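Local coordinates for protein peptidoglycan synthase activator LpoP (Pseudomonas aeruginosa, PDB 6W5Q) that is a lipoprotein that probably activates a peptidoglycan synthase, seen here as its C-terminal globular domain with tetratricopeptide repeats, at residues A[53-56]-A[57-61]; A[89-92]-A[93-96]. All blocks are in the same frame, centred on the assembly; numbering follows the deposited sequence.

Contact 1 of 2, residues A[53-56]-A[57-61]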
ATOM      1  N   TYR A  53       3.028   0.663   0.635  1.00 36.34           N
ATOM      2  CA  TYR A  53       2.390  -0.235  -0.321  1.00 35.21           C
ATOM      3  C   TYR A  53       1.684  -1.392   0.379  1.00 33.29           C
ATOM      4  O   TYR A  53       0.525  -1.705   0.080  1.00 35.50           O
ATOM      5  CB  TYR A  53       3.435  -0.763  -1.298  1.00 33.03           C
ATOM      6  CG  TYR A  53       2.869  -1.770  -2.267  1.00 32.84           C
ATOM      7  CD1 TYR A  53       2.148  -1.352  -3.382  1.00 35.11           C
ATOM      8  CD2 TYR A  53       3.060  -3.134  -2.074  1.00 42.51           C
ATOM      9  CE1 TYR A  53       1.629  -2.269  -4.286  1.00 41.12           C
ATOM     10  CE2 TYR A  53       2.548  -4.060  -2.968  1.00 46.69           C
ATOM     11  CZ  TYR A  53       1.832  -3.619  -4.075  1.00 47.37           C
ATOM     12  OH  TYR A  53       1.313  -4.529  -4.967  1.00 53.63           O
ATOM     13  N   ARG A  54       2.371  -2.044   1.315  1.00 30.73           N
ATOM     14  CA  ARG A  54       1.763  -3.163   2.031  1.00 29.48           C
ATOM     15  C   ARG A  54       0.671  -2.683   2.969  1.00 29.81           C
ATOM     16  O   ARG A  54      -0.338  -3.372   3.172  1.00 28.73           O
ATOM     17  CB  ARG A  54       2.829  -3.924   2.832  1.00 30.87           C
ATOM     18  CG  ARG A  54       4.068  -4.211   2.038  1.00 38.20           C
ATOM     19  CD  ARG A  54       4.751  -5.484   2.465  1.00 50.19           C
ATOM     20  NE  ARG A  54       5.830  -5.788   1.534  1.00 53.83           N
ATOM     21  CZ  ARG A  54       6.425  -6.968   1.420  1.00 61.21           C
ATOM     22  NH1 ARG A  54       6.057  -7.993   2.189  1.00 65.06           N
ATOM     23  NH2 ARG A  54       7.390  -7.123   0.526  1.00 64.27           N
ATOM     24  N   LEU A  55       0.887  -1.529   3.600  1.00 26.06           N
ATOM     25  CA  LEU A  55      -0.129  -0.971   4.480  1.00 30.05           C
ATOM     26  C   LEU A  55      -1.408  -0.663   3.706  1.00 29.82           C
ATOM     27  O   LEU A  55      -2.508  -1.016   4.140  1.00 30.16           O
ATOM     28  CB  LEU A  55       0.427   0.277   5.166  1.00 27.72           C
ATOM     29  CG  LEU A  55      -0.493   0.930   6.200  1.00 31.36           C
ATOM     30  CD1 LEU A  55      -1.132  -0.134   7.068  1.00 26.76           C
ATOM     31  CD2 LEU A  55       0.270   1.967   7.043  1.00 30.72           C
ATOM     32  N   ALA A  56      -1.277  -0.045   2.527  1.00 30.37           N
ATOM     33  CA  ALA A  56      -2.456   0.229   1.709  1.00 29.81           C
ATOM     34  C   ALA A  56      -3.144  -1.065   1.309  1.00 30.91           C
ATOM     35  O   ALA A  56      -4.373  -1.130   1.241  1.00 27.58           O
ATOM     36  CB  ALA A  56      -2.056   1.036   0.468  1.00 27.88           C
ATOM     37  N   GLN A  57      -2.364  -2.118   1.062  1.00 31.06           N
ATOM     38  CA  GLN A  57      -2.957  -3.391   0.690  1.00 30.21           C
ATOM     39  C   GLN A  57      -3.819  -3.960   1.810  1.00 34.07           C
ATOM     40  O   GLN A  57      -4.958  -4.398   1.580  1.00 28.24           O
ATOM     41  CB  GLN A  57      -1.861  -4.371   0.313  1.00 33.41           C
ATOM     42  CG  GLN A  57      -1.503  -4.332  -1.141  1.00 36.17           C
ATOM     43  CD  GLN A  57      -0.962  -5.662  -1.587  1.00 53.89           C
ATOM     44  OE1 GLN A  57       0.240  -5.809  -1.814  1.00 58.81           O
ATOM     45  NE2 GLN A  57      -1.845  -6.656  -1.700  1.00 64.48           N
ATOM     46  N   VAL A  58      -3.282  -3.971   3.033  1.00 33.15           N
ATOM     47  CA  VAL A  58      -4.006  -4.516   4.176  1.00 31.00           C
ATOM     48  C   VAL A  58      -5.286  -3.732   4.424  1.00 31.47           C
ATOM     49  O   VAL A  58      -6.345  -4.319   4.681  1.00 30.53           O
ATOM     50  CB  VAL A  58      -3.092  -4.524   5.415  1.00 29.00           C
ATOM     51  CG1 VAL A  58      -3.863  -4.933   6.666  1.00 32.82           C
ATOM     52  CG2 VAL A  58      -1.944  -5.466   5.165  1.00 33.63           C
ATOM     53  N   ARG A  59      -5.210  -2.396   4.368  1.00 29.33           N
ATOM     54  CA  ARG A  59      -6.412  -1.584   4.556  1.00 32.85           C
ATOM     55  C   ARG A  59      -7.415  -1.858   3.457  1.00 30.00           C
ATOM     56  O   ARG A  59      -8.622  -1.946   3.711  1.00 28.91           O
ATOM     57  CB  ARG A  59      -6.078  -0.097   4.563  1.00 26.50           C
ATOM     58  CG  ARG A  59      -5.043   0.316   5.592  1.00 33.66           C
ATOM     59  CD  ARG A  59      -5.629   1.252   6.616  1.00 35.42           C
ATOM     60  NE  ARG A  59      -4.707   1.576   7.711  1.00 34.00           N
ATOM     61  CZ  ARG A  59      -4.809   1.137   8.966  1.00 32.15           C
ATOM     62  NH1 ARG A  59      -5.821   0.340   9.332  1.00 30.92           N
ATOM     63  NH2 ARG A  59      -3.905   1.523   9.856  1.00 33.14           N
ATOM     64  N   LEU A  60      -6.937  -1.955   2.217  1.00 32.80           N
ATOM     65  CA  LEU A  60      -7.843  -2.277   1.129  1.00 33.17           C
ATOM     66  C   LEU A  60      -8.485  -3.637   1.366  1.00 34.93           C
ATOM     67  O   LEU A  60      -9.691  -3.816   1.154  1.00 34.18           O
ATOM     68  CB  LEU A  60      -7.093  -2.244  -0.199  1.00 31.86           C
ATOM     69  CG  LEU A  60      -7.962  -2.446  -1.437  1.00 38.68           C
ATOM     70  CD1 LEU A  60      -9.097  -1.439  -1.478  1.00 36.08           C
ATOM     71  CD2 LEU A  60      -7.092  -2.333  -2.661  1.00 33.13           C
ATOM     72  N   ALA A  61      -7.699  -4.602   1.850  1.00 31.72           N
ATOM     73  CA  ALA A  61      -8.259  -5.917   2.104  1.00 31.99           C
ATOM     74  C   ALA A  61      -9.261  -5.888   3.256  1.00 34.38           C
ATOM     75  O   ALA A  61     -10.176  -6.708   3.285  1.00 38.48           O
ATOM     76  CB  ALA A  61      -7.137  -6.920   2.365  1.00 29.03           C
TER
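The Y53 ring has Q57 over one face. CG of Q57 lies above that face, off its centre. The amide oxygen OE1 sits above the ring plane but outside the ring, and Q57 OE1 is 3.1 Å from Y53 CE2. The ring and amide planes are 67° apart, so this is not a flat stack; the oxygen meets the ring at its rim. In Y53, CG stands anti to the backbone N (chi1 176°), beside the carbonyl carbon, on the side where Q57 comes up one turn later. Beyond CG the Q57 chain runs extended, and this carries the amide out to the hydroxyl half of the ring. L92 of helix 83-99 packs on both side chains.

The R59 guanidinium is the second flat group. L55 CD1 meets it obliquely and lies 4.0 Å from R59 NE. The two side chains run side by side and point the same way. A bend at chi2 carries the guanidinium alongside L55 to where NH2 forms a salt bridge with E39 of helix 31-44. The charged end is therefore held by a neighbouring helix, with an apolar methyl beside it. L55 also touches V71 of helix 65-78.

The backbone is regular. Each carbonyl from Y53 to A56 accepts the N-H four residues on. The bond from R59 N to L55 O is 3.0 Å long and nearly straight. A56 and L60 face helix 65-78 at A72 and A68. Helix 49-61 thus lies against helices 31-44, 65-78 and 83-99, as in the helix stacking of tetratricopeptide repeats.

Contact 2 of 2, residues A[89-92]-A[93-96]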
ATOM      1  N   LEU A  89       1.502   0.816  -6.863  1.00 28.77           N
ATOM      2  CA  LEU A  89       0.710   1.742  -6.050  1.00 29.99           C
ATOM      3  C   LEU A  89      -0.479   2.298  -6.845  1.00 31.61           C
ATOM      4  O   LEU A  89      -1.603   2.379  -6.326  1.00 28.03           O
ATOM      5  CB  LEU A  89       1.616   2.864  -5.507  1.00 25.07           C
ATOM      6  CG  LEU A  89       2.584   2.474  -4.356  1.00 34.61           C
ATOM      7  CD1 LEU A  89       3.799   3.379  -4.283  1.00 27.92           C
ATOM      8  CD2 LEU A  89       1.895   2.441  -2.963  1.00 24.31           C
ATOM      9  N   TRP A  90      -0.271   2.640  -8.122  1.00 31.36           N
ATOM     10  CA  TRP A  90      -1.396   3.136  -8.912  1.00 29.69           C
ATOM     11  C   TRP A  90      -2.492   2.080  -9.051  1.00 28.34           C
ATOM     12  O   TRP A  90      -3.682   2.401  -8.944  1.00 29.95           O
ATOM     13  CB  TRP A  90      -0.928   3.608 -10.285  1.00 31.15           C
ATOM     14  CG  TRP A  90      -0.389   5.004 -10.287  1.00 30.15           C
ATOM     15  CD1 TRP A  90       0.863   5.397 -10.670  1.00 34.41           C
ATOM     16  CD2 TRP A  90      -1.087   6.208  -9.904  1.00 30.12           C
ATOM     17  NE1 TRP A  90       0.988   6.763 -10.546  1.00 36.91           N
ATOM     18  CE2 TRP A  90      -0.192   7.285 -10.085  1.00 27.83           C
ATOM     19  CE3 TRP A  90      -2.379   6.476  -9.433  1.00 28.21           C
ATOM     20  CZ2 TRP A  90      -0.541   8.605  -9.801  1.00 30.86           C
ATOM     21  CZ3 TRP A  90      -2.723   7.798  -9.147  1.00 34.10           C
ATOM     22  CH2 TRP A  90      -1.804   8.841  -9.329  1.00 29.97           C
ATOM     23  N   GLU A  91      -2.112   0.815  -9.281  1.00 30.28           N
ATOM     24  CA  GLU A  91      -3.111  -0.252  -9.340  1.00 35.33           C
ATOM     25  C   GLU A  91      -3.890  -0.349  -8.033  1.00 34.12           C
ATOM     26  O   GLU A  91      -5.112  -0.511  -8.043  1.00 33.68           O
ATOM     27  CB  GLU A  91      -2.454  -1.597  -9.668  1.00 30.14           C
ATOM     28  CG  GLU A  91      -3.430  -2.767  -9.570  1.00 33.14           C
ATOM     29  CD  GLU A  91      -4.642  -2.621 -10.517  1.00 39.45           C
ATOM     30  OE1 GLU A  91      -4.515  -1.959 -11.577  1.00 37.69           O
ATOM     31  OE2 GLU A  91      -5.732  -3.172 -10.203  1.00 41.23           O
ATOM     32  N   LEU A  92      -3.198  -0.230  -6.896  1.00 33.33           N
ATOM     33  CA  LEU A  92      -3.887  -0.160  -5.611  1.00 32.75           C
ATOM     34  C   LEU A  92      -4.844   1.022  -5.556  1.00 31.30           C
ATOM     35  O   LEU A  92      -5.950   0.916  -5.017  1.00 29.57           O
ATOM     36  CB  LEU A  92      -2.870  -0.051  -4.473  1.00 33.57           C
ATOM     37  CG  LEU A  92      -2.468  -1.331  -3.743  1.00 41.90           C
ATOM     38  CD1 LEU A  92      -1.960  -2.392  -4.723  1.00 44.09           C
ATOM     39  CD2 LEU A  92      -1.427  -1.015  -2.646  1.00 37.95           C
ATOM     40  N   ILE A  93      -4.424   2.172  -6.078  1.00 28.44           N
ATOM     41  CA  ILE A  93      -5.289   3.350  -6.049  1.00 31.61           C
ATOM     42  C   ILE A  93      -6.519   3.131  -6.928  1.00 27.57           C
ATOM     43  O   ILE A  93      -7.638   3.498  -6.552  1.00 29.08           O
ATOM     44  CB  ILE A  93      -4.484   4.594  -6.473  1.00 29.78           C
ATOM     45  CG1 ILE A  93      -3.426   4.912  -5.415  1.00 26.79           C
ATOM     46  CG2 ILE A  93      -5.407   5.786  -6.752  1.00 33.09           C
ATOM     47  CD1 ILE A  93      -2.415   5.935  -5.843  1.00 30.56           C
ATOM     48  N   ALA A  94      -6.325   2.527  -8.107  1.00 32.13           N
ATOM     49  CA  ALA A  94      -7.437   2.167  -8.980  1.00 33.80           C
ATOM     50  C   ALA A  94      -8.431   1.277  -8.250  1.00 31.68           C
ATOM     51  O   ALA A  94      -9.649   1.474  -8.335  1.00 36.89           O
ATOM     52  CB  ALA A  94      -6.915   1.451 -10.230  1.00 27.55           C
ATOM     53  N   GLN A  95      -7.922   0.277  -7.534  1.00 30.80           N
ATOM     54  CA  GLN A  95      -8.805  -0.661  -6.854  1.00 31.79           C
ATOM     55  C   GLN A  95      -9.539   0.009  -5.717  1.00 36.26           C
ATOM     56  O   GLN A  95     -10.701  -0.315  -5.454  1.00 35.90           O
ATOM     57  CB  GLN A  95      -8.004  -1.853  -6.354  1.00 37.69           C
ATOM     58  CG  GLN A  95      -7.342  -2.614  -7.461  1.00 34.10           C
ATOM     59  CD  GLN A  95      -6.725  -3.877  -6.965  1.00 40.20           C
ATOM     60  OE1 GLN A  95      -5.990  -4.555  -7.694  1.00 45.91           O
ATOM     61  NE2 GLN A  95      -7.005  -4.215  -5.705  1.00 31.89           N
ATOM     62  N   ALA A  96      -8.884   0.965  -5.057  1.00 30.38           N
ATOM     63  CA  ALA A  96      -9.540   1.725  -3.997  1.00 34.45           C
ATOM     64  C   ALA A  96     -10.608   2.673  -4.554  1.00 33.41           C
ATOM     65  O   ALA A  96     -11.641   2.888  -3.911  1.00 32.41           O
ATOM     66  CB  ALA A  96      -8.488   2.498  -3.199  1.00 28.78           C
TER
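These are just over two turns of helix 83-99, in the all-helical tetratricopeptide repeat region of the domain. Two side-chain pairs mark them, W90 with I93 and E91 with Q95.

I93 CD1 reaches the six-membered ring of W90 and lies 3.6 Å from W90 CE3. CG2 of I93 also comes near this ring, at 4.1 Å from W90 CZ3. CD1 approaches at a slant; CG2 lies beside the ring. In I93, CG1 is anti to the carbonyl carbon (chi1 -67°). This sends CD1 back along the helix, past L89 O and up to the indole.

E91 and Q95 meet one turn apart. The carboxylate and amide planes are 69° apart. E91 OE2 lies 3.2 Å from Q95 CG, so the aliphatic part of the glutamine sits against the carboxylate. E91 bends at chi2 (59°), which swings its carboxylate forward along the helix towards Q95. Its other oxygen, OE1, forms a salt bridge with NE of R110 in helix 103-114. That cation would be expected to steady the carboxylate and favour its charged form.

The main chain keeps helical bonds throughout. I93 N gives a 2.8 Å bond to L89 O, in the carbonyl plane. A94 N bonds to W90 O at the same length.

Three helices surround these turns. I93 packs on A72, R73 and L76 of helix 65-78, and W90 also touches L76. Helix 103-114 covers W90 through K112 and A113, and A94 through R110. L89 packs on Y53 of helix 49-61.

How the contacts relate
Contact 1 precedes contact 2 along the chain. Their centres are about 10 Å apart, and the two touch directly. L92 of contact 2 is the main bridge. Its CD2 lies 3.4 Å from Y53 O, 3.6 Å from Q57 CG and 3.8 Å from A56 CB. L60 and Q95 make a second touch further along. Helix 65-78 joins them as well, because A72 packs on both A56 and I93. One charged side chain of each contact reaches a different neighbouring helix: R59 helix 31-44 and E91 helix 103-114. A sulfate, probably from the crystallisation liquor, lies about 3 Å from the W90 side chain in contact 2.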